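Local atomic coordinates of NADP-dependent glyceraldehyde-3-phosphate dehydrogenase (Bacillus halodurans, PDB entry 3PRL), a protein that probably oxidises glyceraldehyde 3-phosphate to 3-phosphoglycerate with NADP+ as hydride acceptor, without phosphorylation. Residues 292-297 with 413-418; 406-411 with 431-436; 279-284 with 311-316. All coordinates share one frame; numbering follows the deposited sequence.

Interaction 1: residues 292-297 with 413-418; sequences RCTAIK and GLQASI
Cys293 and Leu414 make the apolar part of this contact, at the start of two parallel strands, 296-302 and 415-419, that flank strand 264-268 in the sheet of the catalytic domain. Leu414 sends CD2 to CB of Cys293 (3.9 Å) and presses the same methyl against the backbone, CD2 lying 3.4 Å from Cys293 O. CG of Leu414 stands anti to the backbone N (chi1 -169°), which carries its branched end toward the cysteine loop. Leu414 and Thr294 meet at about a right angle, with OG1 of Thr294 4.0 Å from Leu414 CD2.

Two further contacts set a methyl against a polar group. CG2 of Thr294 approaches the amide of Gln415, 3.5 Å from OE1, and Ile296 brings CD1 to within 3.2 Å of Ser417 OG, a tight approach. Neither polar group depends on these neighbours for its bonding: Gln415 NE2 donates to Glu445 O and OE1 takes a weak bond from His439, while Ser417 OG is bonded to Ala442 O.

Hydrogen bonds hold the 292-297 loop from within. Lys297 NZ curls back to Arg292 O (2.9 Å), in the carbonyl plane, and to Cys293 O (3.1 Å), standing 46° out of the Cys293 carbonyl plane; it also bonds Gly262 O and forms a salt bridge with Glu386. Asp264 ties both segments together, OD1 meeting Gln415 N and OD2 meeting Ala295 N.

Cys293 lies in the cysteine signature of the aldehyde dehydrogenases and is thus probably the catalytic nucleophile of this family; its side chain is about 6 Å from that of Glu259, the predicted active-site residue. The contact thus joins apolar cover from Leu414 to a loop pinned by Lys297 and Asp264, consistent with a firmly positioned cysteine backbone.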
ATOM      1  N   ARG D 292       4.111   8.328  33.620  1.00 24.84           N
ATOM      2  CA  ARG D 292       3.873   8.034  32.223  1.00 25.24           C
ATOM      3  C   ARG D 292       5.201   8.051  31.506  1.00 25.41           C
ATOM      4  O   ARG D 292       6.063   8.916  31.775  1.00 25.55           O
ATOM      5  CB  ARG D 292       2.925   9.073  31.623  1.00 25.89           C
ATOM      6  CG  ARG D 292       1.495   8.952  32.133  1.00 27.60           C
ATOM      7  CD  ARG D 292       0.617  10.138  31.740  1.00 26.33           C
ATOM      8  NE  ARG D 292       0.176  10.085  30.351  1.00 27.44           N
ATOM      9  CZ  ARG D 292       0.319  11.091  29.487  1.00 26.13           C
ATOM     10  NH1 ARG D 292       0.883  12.236  29.874  1.00 27.77           N
ATOM     11  NH2 ARG D 292      -0.108  10.959  28.240  1.00 27.08           N
ATOM     12  N   CYS D 293       5.384   7.094  30.609  1.00 25.16           N
ATOM     13  CA  CYS D 293       6.596   7.074  29.822  1.00 25.60           C
ATOM     14  C   CYS D 293       6.533   8.230  28.845  1.00 25.00           C
ATOM     15  O   CYS D 293       7.500   8.956  28.701  1.00 24.85           O
ATOM     16  CB  CYS D 293       6.792   5.729  29.130  1.00 25.71           C
ATOM     17  SG  CYS D 293       7.122   4.440  30.324  1.00 34.95           S
ATOM     18  N   THR D 294       5.370   8.392  28.208  1.00 25.12           N
ATOM     19  CA  THR D 294       5.102   9.514  27.333  1.00 25.53           C
ATOM     20  C   THR D 294       4.443  10.644  28.142  1.00 26.12           C
ATOM     21  O   THR D 294       3.301  10.520  28.596  1.00 26.40           O
ATOM     22  CB  THR D 294       4.212   9.091  26.167  1.00 25.40           C
ATOM     23  OG1 THR D 294       4.554   7.752  25.758  1.00 28.52           O
ATOM     24  CG2 THR D 294       4.396  10.035  25.001  1.00 28.72           C
ATOM     25  N   ALA D 295       5.193  11.727  28.311  1.00 26.39           N
ATOM     26  CA  ALA D 295       4.811  12.883  29.118  1.00 26.43           C
ATOM     27  C   ALA D 295       5.931  13.889  29.044  1.00 26.52           C
ATOM     28  O   ALA D 295       7.103  13.513  29.036  1.00 26.28           O
ATOM     29  CB  ALA D 295       4.595  12.485  30.568  1.00 27.07           C
ATOM     30  N   ILE D 296       5.567  15.168  29.023  1.00 26.61           N
ATOM     31  CA  ILE D 296       6.533  16.245  29.094  1.00 26.76           C
ATOM     32  C   ILE D 296       7.184  16.255  30.494  1.00 27.13           C
ATOM     33  O   ILE D 296       6.501  16.309  31.513  1.00 27.92           O
ATOM     34  CB  ILE D 296       5.857  17.598  28.801  1.00 26.75           C
ATOM     35  CG1 ILE D 296       5.388  17.678  27.337  1.00 25.25           C
ATOM     36  CG2 ILE D 296       6.743  18.764  29.237  1.00 26.28           C
ATOM     37  CD1 ILE D 296       6.478  17.809  26.302  1.00 26.27           C
ATOM     38  N   LYS D 297       8.504  16.201  30.534  1.00 26.62           N
ATOM     39  CA  LYS D 297       9.218  16.138  31.804  1.00 26.23           C
ATOM     40  C   LYS D 297      10.346  17.142  31.859  1.00 27.10           C
ATOM     41  O   LYS D 297      11.125  17.120  32.787  1.00 28.10           O
ATOM     42  CB  LYS D 297       9.780  14.733  32.021  1.00 25.30           C
ATOM     43  CG  LYS D 297       8.744  13.664  32.312  1.00 25.05           C
ATOM     44  CD  LYS D 297       9.362  12.333  32.098  1.00 24.25           C
ATOM     45  CE  LYS D 297       8.377  11.221  32.317  1.00 24.43           C
ATOM     46  NZ  LYS D 297       8.655  10.124  31.327  1.00 23.12           N
ATOM     47  N   GLY D 413      14.704   9.171  24.189  1.00 23.33           N
ATOM     48  CA  GLY D 413      14.346   9.519  22.812  1.00 23.05           C
ATOM     49  C   GLY D 413      12.958   9.060  22.430  1.00 22.21           C
ATOM     50  O   GLY D 413      12.768   8.484  21.362  1.00 22.35           O
ATOM     51  N   LEU D 414      11.988   9.312  23.305  1.00 21.64           N
ATOM     52  CA  LEU D 414      10.628   8.851  23.072  1.00 22.07           C
ATOM     53  C   LEU D 414       9.849   9.850  22.182  1.00 21.91           C
ATOM     54  O   LEU D 414       9.610   9.598  20.985  1.00 20.65           O
ATOM     55  CB  LEU D 414       9.950   8.560  24.428  1.00 22.21           C
ATOM     56  CG  LEU D 414       8.603   7.833  24.567  1.00 21.15           C
ATOM     57  CD1 LEU D 414       8.404   6.738  23.503  1.00 21.57           C
ATOM     58  CD2 LEU D 414       8.497   7.214  25.954  1.00 22.17           C
ATOM     59  N   GLN D 415       9.499  11.003  22.761  1.00 22.32           N
ATOM     60  CA  GLN D 415       8.696  12.001  22.077  1.00 21.96           C
ATOM     61  C   GLN D 415       9.154  13.417  22.458  1.00 22.64           C
ATOM     62  O   GLN D 415      10.019  13.573  23.298  1.00 22.45           O
ATOM     63  CB  GLN D 415       7.208  11.780  22.397  1.00 21.36           C
ATOM     64  CG  GLN D 415       6.581  10.594  21.652  1.00 20.78           C
ATOM     65  CD  GLN D 415       5.058  10.712  21.519  1.00 20.83           C
ATOM     66  OE1 GLN D 415       4.482  11.723  21.886  1.00 20.92           O
ATOM     67  NE2 GLN D 415       4.414   9.676  20.949  1.00 20.31           N
ATOM     68  N   ALA D 416       8.583  14.439  21.816  1.00 23.66           N
ATOM     69  CA  ALA D 416       8.896  15.845  22.128  1.00 24.72           C
ATOM     70  C   ALA D 416       7.827  16.806  21.619  1.00 25.16           C
ATOM     71  O   ALA D 416       7.082  16.481  20.687  1.00 25.07           O
ATOM     72  CB  ALA D 416      10.266  16.244  21.539  1.00 24.78           C
ATOM     73  N   SER D 417       7.780  17.994  22.222  1.00 25.94           N
ATOM     74  CA  SER D 417       6.914  19.085  21.770  1.00 26.67           C
ATOM     75  C   SER D 417       7.722  20.328  21.344  1.00 28.46           C
ATOM     76  O   SER D 417       8.692  20.685  22.020  1.00 29.33           O
ATOM     77  CB  SER D 417       5.955  19.488  22.892  1.00 26.59           C
ATOM     78  OG  SER D 417       5.219  18.392  23.400  1.00 22.99           O
ATOM     79  N   ILE D 418       7.330  20.966  20.231  1.00 28.82           N
ATOM     80  CA  ILE D 418       7.819  22.307  19.876  1.00 30.21           C
ATOM     81  C   ILE D 418       6.647  23.293  19.894  1.00 31.02           C
ATOM     82  O   ILE D 418       5.576  23.011  19.335  1.00 30.57           O
ATOM     83  CB  ILE D 418       8.513  22.379  18.462  1.00 30.59           C
ATOM     84  CG1 ILE D 418       9.300  21.104  18.122  1.00 28.55           C
ATOM     85  CG2 ILE D 418       9.391  23.652  18.331  1.00 29.93           C
ATOM     86  CD1 ILE D 418      10.460  20.798  19.052  1.00 30.26           C
TER

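Interaction 2: residues 406-411 with 431-436; sequences LSNQSD and KHLEVG
The amide of Asn408 and the carboxylate of Glu434 are stacked, their planes only 9° apart, with CG of Asn408 4.0 Å from CD of Glu434. His432 O lies almost in the plane of the same amide and receives ND2 at 2.8 Å, nearly head-on to its own C=O (166° at the oxygen). On the other arm, OD1 accepts Glu434 N at 3.2 Å, from a donor raised 39° above the amide's carbonyl plane. CG of Asn408 sits anti to its carbonyl carbon, a turn that carries the amide from helix 400-409 across to the loop before strand 437-440.

Glu434 is the centre of an inverse gamma turn, closed by a weak bond from Val435 N to Leu433 O, and its OE1 forms a salt bridge with Lys457. Beside the amide, Ser407 OG touches Leu433 CD2 at 3.5 Å. Leu433 O and Val435 O also accept bonds from Arg477 and Arg475 of a second subunit, which places the loop at the subunit interface.

Were Asn408 replaced by an alanine, His432 O and Glu434 N would probably lose their side-chain mates and the carboxylate its stacked amide. Gripped by both arms of one amide, the 432-434 backbone is tied to the helix, while Leu433 O and, just beyond, Val435 O are left to bond arginines of the neighbouring subunit.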
ATOM      1  N   LEU D 406      20.596  20.290  24.143  1.00 35.00           N
ATOM      2  CA  LEU D 406      20.294  19.767  25.473  1.00 34.89           C
ATOM      3  C   LEU D 406      19.232  18.676  25.431  1.00 34.08           C
ATOM      4  O   LEU D 406      19.229  17.755  26.255  1.00 34.34           O
ATOM      5  CB  LEU D 406      19.838  20.904  26.385  1.00 35.73           C
ATOM      6  CG  LEU D 406      20.925  21.783  27.021  1.00 37.12           C
ATOM      7  CD1 LEU D 406      20.318  23.035  27.655  1.00 37.33           C
ATOM      8  CD2 LEU D 406      21.703  20.979  28.047  1.00 36.94           C
ATOM      9  N   SER D 407      18.325  18.800  24.467  1.00 32.95           N
ATOM     10  CA  SER D 407      17.312  17.804  24.196  1.00 31.89           C
ATOM     11  C   SER D 407      17.989  16.497  23.791  1.00 30.66           C
ATOM     12  O   SER D 407      17.714  15.439  24.363  1.00 29.91           O
ATOM     13  CB  SER D 407      16.379  18.311  23.086  1.00 31.52           C
ATOM     14  OG  SER D 407      15.639  17.262  22.503  1.00 37.68           O
ATOM     15  N   ASN D 408      18.910  16.589  22.834  1.00 30.25           N
ATOM     16  CA  ASN D 408      19.559  15.401  22.286  1.00 29.95           C
ATOM     17  C   ASN D 408      20.574  14.738  23.197  1.00 30.89           C
ATOM     18  O   ASN D 408      20.910  13.564  22.991  1.00 30.54           O
ATOM     19  CB  ASN D 408      20.174  15.707  20.924  1.00 29.38           C
ATOM     20  CG  ASN D 408      19.123  15.916  19.871  1.00 27.32           C
ATOM     21  OD1 ASN D 408      17.961  15.546  20.066  1.00 28.34           O
ATOM     22  ND2 ASN D 408      19.504  16.523  18.762  1.00 28.99           N
ATOM     23  N   GLN D 409      21.034  15.481  24.209  1.00 31.55           N
ATOM     24  CA  GLN D 409      22.012  14.955  25.170  1.00 32.34           C
ATOM     25  C   GLN D 409      21.480  13.851  26.071  1.00 31.53           C
ATOM     26  O   GLN D 409      22.260  13.017  26.529  1.00 31.66           O
ATOM     27  CB  GLN D 409      22.617  16.073  26.021  1.00 33.37           C
ATOM     28  CG  GLN D 409      23.931  16.592  25.493  1.00 35.68           C
ATOM     29  CD  GLN D 409      24.334  17.949  26.076  1.00 35.02           C
ATOM     30  OE1 GLN D 409      24.848  18.804  25.359  1.00 37.06           O
ATOM     31  NE2 GLN D 409      24.099  18.147  27.368  1.00 36.88           N
ATOM     32  N   SER D 410      20.167  13.858  26.333  1.00 30.12           N
ATOM     33  CA  SER D 410      19.511  12.806  27.125  1.00 29.10           C
ATOM     34  C   SER D 410      19.704  11.432  26.473  1.00 28.34           C
ATOM     35  O   SER D 410      19.726  11.337  25.246  1.00 27.68           O
ATOM     36  CB  SER D 410      18.011  13.119  27.248  1.00 28.56           C
ATOM     37  OG  SER D 410      17.267  11.977  27.639  1.00 24.40           O
ATOM     38  N   ASP D 411      19.840  10.385  27.286  1.00 28.36           N
ATOM     39  CA  ASP D 411      19.885   9.014  26.769  1.00 29.19           C
ATOM     40  C   ASP D 411      18.526   8.598  26.201  1.00 27.99           C
ATOM     41  O   ASP D 411      18.437   7.600  25.492  1.00 27.35           O
ATOM     42  CB  ASP D 411      20.292   7.991  27.849  1.00 31.12           C
ATOM     43  CG  ASP D 411      21.685   8.244  28.433  1.00 31.86           C
ATOM     44  OD1 ASP D 411      22.655   8.427  27.671  1.00 32.24           O
ATOM     45  OD2 ASP D 411      21.808   8.256  29.672  1.00 32.38           O
ATOM     46  N   LYS D 431      13.090  17.939  13.173  1.00 32.90           N
ATOM     47  CA  LYS D 431      13.877  16.988  12.396  1.00 32.74           C
ATOM     48  C   LYS D 431      15.257  16.709  13.001  1.00 32.08           C
ATOM     49  O   LYS D 431      15.790  15.611  12.840  1.00 31.80           O
ATOM     50  CB  LYS D 431      13.975  17.418  10.923  1.00 34.05           C
ATOM     51  CG  LYS D 431      14.349  16.288   9.971  1.00 34.46           C
ATOM     52  CD  LYS D 431      13.148  15.462   9.531  1.00 33.17           C
ATOM     53  CE  LYS D 431      13.541  14.021   9.101  1.00 33.37           C
ATOM     54  NZ  LYS D 431      14.730  13.922   8.186  1.00 32.92           N
ATOM     55  N   HIS D 432      15.820  17.683  13.716  1.00 31.77           N
ATOM     56  CA  HIS D 432      17.088  17.466  14.437  1.00 31.52           C
ATOM     57  C   HIS D 432      16.881  16.841  15.816  1.00 30.22           C
ATOM     58  O   HIS D 432      17.836  16.705  16.576  1.00 30.60           O
ATOM     59  CB  HIS D 432      17.872  18.776  14.630  1.00 32.94           C
ATOM     60  CG  HIS D 432      18.107  19.550  13.372  1.00 33.45           C
ATOM     61  ND1 HIS D 432      19.290  19.482  12.666  1.00 33.62           N
ATOM     62  CD2 HIS D 432      17.319  20.426  12.708  1.00 33.41           C
ATOM     63  CE1 HIS D 432      19.216  20.281  11.616  1.00 33.99           C
ATOM     64  NE2 HIS D 432      18.029  20.862  11.617  1.00 33.92           N
ATOM     65  N   LEU D 433      15.644  16.505  16.164  1.00 28.25           N
ATOM     66  CA  LEU D 433      15.386  15.885  17.455  1.00 26.57           C
ATOM     67  C   LEU D 433      15.380  14.367  17.344  1.00 26.11           C
ATOM     68  O   LEU D 433      14.637  13.814  16.546  1.00 25.57           O
ATOM     69  CB  LEU D 433      14.062  16.383  18.056  1.00 24.80           C
ATOM     70  CG  LEU D 433      13.906  17.890  18.321  1.00 23.15           C
ATOM     71  CD1 LEU D 433      12.494  18.155  18.803  1.00 25.10           C
ATOM     72  CD2 LEU D 433      14.951  18.435  19.307  1.00 25.92           C
ATOM     73  N   GLU D 434      16.193  13.711  18.171  1.00 26.61           N
ATOM     74  CA  GLU D 434      16.335  12.246  18.176  1.00 26.27           C
ATOM     75  C   GLU D 434      15.215  11.528  18.955  1.00 25.49           C
ATOM     76  O   GLU D 434      15.432  10.968  20.027  1.00 25.49           O
ATOM     77  CB  GLU D 434      17.718  11.855  18.709  1.00 27.06           C
ATOM     78  CG  GLU D 434      18.873  12.485  17.937  1.00 30.30           C
ATOM     79  CD  GLU D 434      20.249  12.326  18.594  1.00 28.12           C
ATOM     80  OE1 GLU D 434      20.373  11.895  19.768  1.00 30.97           O
ATOM     81  OE2 GLU D 434      21.239  12.670  17.923  1.00 31.25           O
ATOM     82  N   VAL D 435      14.009  11.549  18.395  1.00 24.86           N
ATOM     83  CA  VAL D 435      12.832  10.972  19.041  1.00 23.73           C
ATOM     84  C   VAL D 435      12.002  10.279  17.987  1.00 23.50           C
ATOM     85  O   VAL D 435      12.227  10.469  16.787  1.00 25.05           O
ATOM     86  CB  VAL D 435      11.980  12.051  19.767  1.00 23.36           C
ATOM     87  CG1 VAL D 435      12.842  12.850  20.748  1.00 21.43           C
ATOM     88  CG2 VAL D 435      11.290  12.978  18.760  1.00 20.76           C
ATOM     89  N   GLY D 436      11.070   9.452  18.426  1.00 22.16           N
ATOM     90  CA  GLY D 436      10.137   8.802  17.532  1.00 21.60           C
ATOM     91  C   GLY D 436       9.129   9.771  16.963  1.00 21.50           C
ATOM     92  O   GLY D 436       8.918   9.810  15.741  1.00 21.59           O
TER

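Interaction 3: residues 279-284 with 311-316; sequences SQIVSG and ANIKEL
Helices 279-284 and 311-316 cross at -42°, their axes 9.5 Å apart and running broadly the same way, with the CA atoms of Val282 and Ile313 nearest at 6.8 Å. They belong to the alpha/beta fold of the catalytic domain: helix 274-286 is the connection of a beta-alpha-beta crossover from strand 264-268 to its parallel neighbour 296-302, and helix 303-317 follows directly on that second strand.

Val282 occupies the middle of the interface. Its CG2, anti to the carbonyl carbon because CG1 is anti to the backbone N (chi1 171°), meets CG2 of Ile313 at 3.9 Å. The two side chains slide past each other in opposite directions. The same Val282 methyl also lies 4.2 Å from CB of Leu316, one turn further along, so that a single branch packs against two successive residues on the facing side of helix 311-316. Beyond the segments, Val282 touches Leu320.

Ile281 contributes more loosely, its CG2 at 4.5 Å from Ile313 CD1. Although its CB is directed at the other helix, the end of the side chain turns off to the sheet, where it packs on Ile296, Val299 and Phe419; it therefore joins helix-helix packing to helix-sheet packing. Ala278 takes contacts from both Ile313 and Leu316 and extends the apolar seam by a turn, and Asn312 ND2 makes a weak hydrogen bond to Leu274 O at the start of helix 274-286.

Within the two segments the seam is held by van der Waals contact alone. At its partly exposed margin Leu316 reaches over the backbone of the other helix instead of meeting a long side chain: its CD1 comes 3.6 Å from Ser279 N.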
ATOM      1  N   SER D 279      -0.900  25.330  29.188  1.00 34.53           N
ATOM      2  CA  SER D 279      -1.952  24.352  29.398  1.00 34.08           C
ATOM      3  C   SER D 279      -1.572  22.956  28.881  1.00 32.50           C
ATOM      4  O   SER D 279      -1.764  21.973  29.585  1.00 32.06           O
ATOM      5  CB  SER D 279      -3.263  24.834  28.784  1.00 34.62           C
ATOM      6  OG  SER D 279      -4.313  23.970  29.162  1.00 39.46           O
ATOM      7  N   GLN D 280      -1.015  22.875  27.676  1.00 32.10           N
ATOM      8  CA  GLN D 280      -0.538  21.582  27.141  1.00 31.30           C
ATOM      9  C   GLN D 280       0.554  21.000  28.047  1.00 31.52           C
ATOM     10  O   GLN D 280       0.519  19.815  28.400  1.00 31.81           O
ATOM     11  CB  GLN D 280      -0.035  21.720  25.691  1.00 30.99           C
ATOM     12  CG  GLN D 280      -1.137  21.930  24.610  1.00 29.76           C
ATOM     13  CD  GLN D 280      -2.065  20.715  24.428  1.00 30.42           C
ATOM     14  OE1 GLN D 280      -1.694  19.713  23.825  1.00 28.71           O
ATOM     15  NE2 GLN D 280      -3.284  20.816  24.942  1.00 29.58           N
ATOM     16  N   ILE D 281       1.508  21.844  28.438  1.00 31.66           N
ATOM     17  CA  ILE D 281       2.603  21.437  29.330  1.00 31.68           C
ATOM     18  C   ILE D 281       2.110  20.799  30.631  1.00 31.95           C
ATOM     19  O   ILE D 281       2.491  19.669  30.938  1.00 31.58           O
ATOM     20  CB  ILE D 281       3.621  22.593  29.589  1.00 32.07           C
ATOM     21  CG1 ILE D 281       4.442  22.860  28.327  1.00 30.20           C
ATOM     22  CG2 ILE D 281       4.582  22.258  30.712  1.00 30.50           C
ATOM     23  CD1 ILE D 281       4.783  21.619  27.556  1.00 31.19           C
ATOM     24  N   VAL D 282       1.253  21.502  31.371  1.00 32.53           N
ATOM     25  CA  VAL D 282       0.738  20.990  32.642  1.00 32.72           C
ATOM     26  C   VAL D 282      -0.130  19.732  32.486  1.00 32.01           C
ATOM     27  O   VAL D 282       0.086  18.744  33.191  1.00 31.74           O
ATOM     28  CB  VAL D 282       0.007  22.083  33.448  1.00 33.89           C
ATOM     29  CG1 VAL D 282      -0.710  21.476  34.654  1.00 33.99           C
ATOM     30  CG2 VAL D 282       0.992  23.153  33.886  1.00 34.44           C
ATOM     31  N   SER D 283      -1.102  19.770  31.577  1.00 31.74           N
ATOM     32  CA  SER D 283      -1.928  18.589  31.272  1.00 31.66           C
ATOM     33  C   SER D 283      -1.106  17.306  31.032  1.00 30.63           C
ATOM     34  O   SER D 283      -1.441  16.236  31.547  1.00 29.95           O
ATOM     35  CB  SER D 283      -2.833  18.860  30.068  1.00 32.19           C
ATOM     36  OG  SER D 283      -3.467  17.671  29.619  1.00 36.62           O
ATOM     37  N   GLY D 284      -0.027  17.435  30.266  1.00 30.38           N
ATOM     38  CA  GLY D 284       0.807  16.298  29.893  1.00 29.74           C
ATOM     39  C   GLY D 284       1.834  15.875  30.934  1.00 29.65           C
ATOM     40  O   GLY D 284       2.064  14.687  31.120  1.00 28.93           O
ATOM     41  N   ALA D 311       5.064  31.823  34.767  1.00 44.06           N
ATOM     42  CA  ALA D 311       3.975  32.443  35.513  1.00 44.95           C
ATOM     43  C   ALA D 311       2.646  31.728  35.237  1.00 44.14           C
ATOM     44  O   ALA D 311       1.917  31.378  36.173  1.00 43.74           O
ATOM     45  CB  ALA D 311       3.871  33.953  35.192  1.00 46.06           C
ATOM     46  N   ASN D 312       2.340  31.501  33.957  1.00 43.77           N
ATOM     47  CA  ASN D 312       1.118  30.781  33.577  1.00 43.45           C
ATOM     48  C   ASN D 312       1.123  29.370  34.159  1.00 42.91           C
ATOM     49  O   ASN D 312       0.185  28.979  34.858  1.00 43.21           O
ATOM     50  CB  ASN D 312       0.943  30.718  32.056  1.00 43.02           C
ATOM     51  CG  ASN D 312       1.108  32.070  31.373  1.00 45.54           C
ATOM     52  OD1 ASN D 312       0.827  33.127  31.948  1.00 44.70           O
ATOM     53  ND2 ASN D 312       1.564  32.036  30.124  1.00 43.45           N
ATOM     54  N   ILE D 313       2.199  28.628  33.885  1.00 42.05           N
ATOM     55  CA  ILE D 313       2.402  27.287  34.440  1.00 41.20           C
ATOM     56  C   ILE D 313       2.184  27.216  35.960  1.00 42.10           C
ATOM     57  O   ILE D 313       1.457  26.342  36.438  1.00 41.60           O
ATOM     58  CB  ILE D 313       3.787  26.720  34.070  1.00 40.46           C
ATOM     59  CG1 ILE D 313       3.904  26.563  32.546  1.00 38.04           C
ATOM     60  CG2 ILE D 313       4.022  25.372  34.783  1.00 38.04           C
ATOM     61  CD1 ILE D 313       5.332  26.472  32.041  1.00 39.79           C
ATOM     62  N   LYS D 314       2.798  28.131  36.714  1.00 43.45           N
ATOM     63  CA  LYS D 314       2.573  28.200  38.164  1.00 44.54           C
ATOM     64  C   LYS D 314       1.079  28.224  38.503  1.00 45.31           C
ATOM     65  O   LYS D 314       0.632  27.494  39.387  1.00 45.16           O
ATOM     66  CB  LYS D 314       3.281  29.415  38.786  1.00 45.56           C
ATOM     67  CG  LYS D 314       3.082  29.574  40.309  1.00 45.13           C
ATOM     68  CD  LYS D 314       4.110  30.526  40.913  1.00 47.12           C
ATOM     69  CE  LYS D 314       3.608  31.200  42.196  1.00 46.96           C
ATOM     70  NZ  LYS D 314       3.509  30.278  43.369  1.00 47.90           N
ATOM     71  N   GLU D 315       0.318  29.046  37.781  1.00 46.28           N
ATOM     72  CA  GLU D 315      -1.108  29.231  38.055  1.00 47.58           C
ATOM     73  C   GLU D 315      -1.904  27.937  37.910  1.00 46.04           C
ATOM     74  O   GLU D 315      -2.645  27.560  38.830  1.00 46.15           O
ATOM     75  CB  GLU D 315      -1.712  30.331  37.164  1.00 49.28           C
ATOM     76  CG  GLU D 315      -3.168  30.689  37.485  1.00 55.68           C
ATOM     77  CD  GLU D 315      -3.981  31.057  36.246  1.00 49.83           C
ATOM     78  OE1 GLU D 315      -4.764  32.035  36.314  1.00 56.42           O
ATOM     79  OE2 GLU D 315      -3.843  30.368  35.203  1.00 54.85           O
ATOM     80  N   LEU D 316      -1.739  27.263  36.770  1.00 44.24           N
ATOM     81  CA  LEU D 316      -2.473  26.029  36.495  1.00 42.89           C
ATOM     82  C   LEU D 316      -2.098  24.932  37.489  1.00 42.75           C
ATOM     83  O   LEU D 316      -2.950  24.164  37.908  1.00 42.32           O
ATOM     84  CB  LEU D 316      -2.266  25.567  35.042  1.00 41.55           C
ATOM     85  CG  LEU D 316      -2.589  26.542  33.893  1.00 41.53           C
ATOM     86  CD1 LEU D 316      -1.898  26.096  32.614  1.00 41.05           C
ATOM     87  CD2 LEU D 316      -4.085  26.718  33.655  1.00 41.90           C
TER

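All three contacts lie in the same alpha/beta catalytic domain. Along the chain interaction 1 interlocks with each of the others, while interaction 3 closes before interaction 2 opens: 279-284, 292-297, 311-316, 406-411, 413-418, 431-436. Interaction 1 sits in the sheet between the other two, its centre 11 Å from that of interaction 2 and 15 Å from that of interaction 3. It touches both: Gly436 N probably hydrogen-bonds Leu414 O, and Ile281 CD1 packs on Ile296 CG2. The nearest atoms of interactions 2 and 3 are about 12 Å apart. The probable catalytic loop thus has on one side a helix pair, whose helix 274-286 packs on the sheet, and on the other a loop contacting a second subunit.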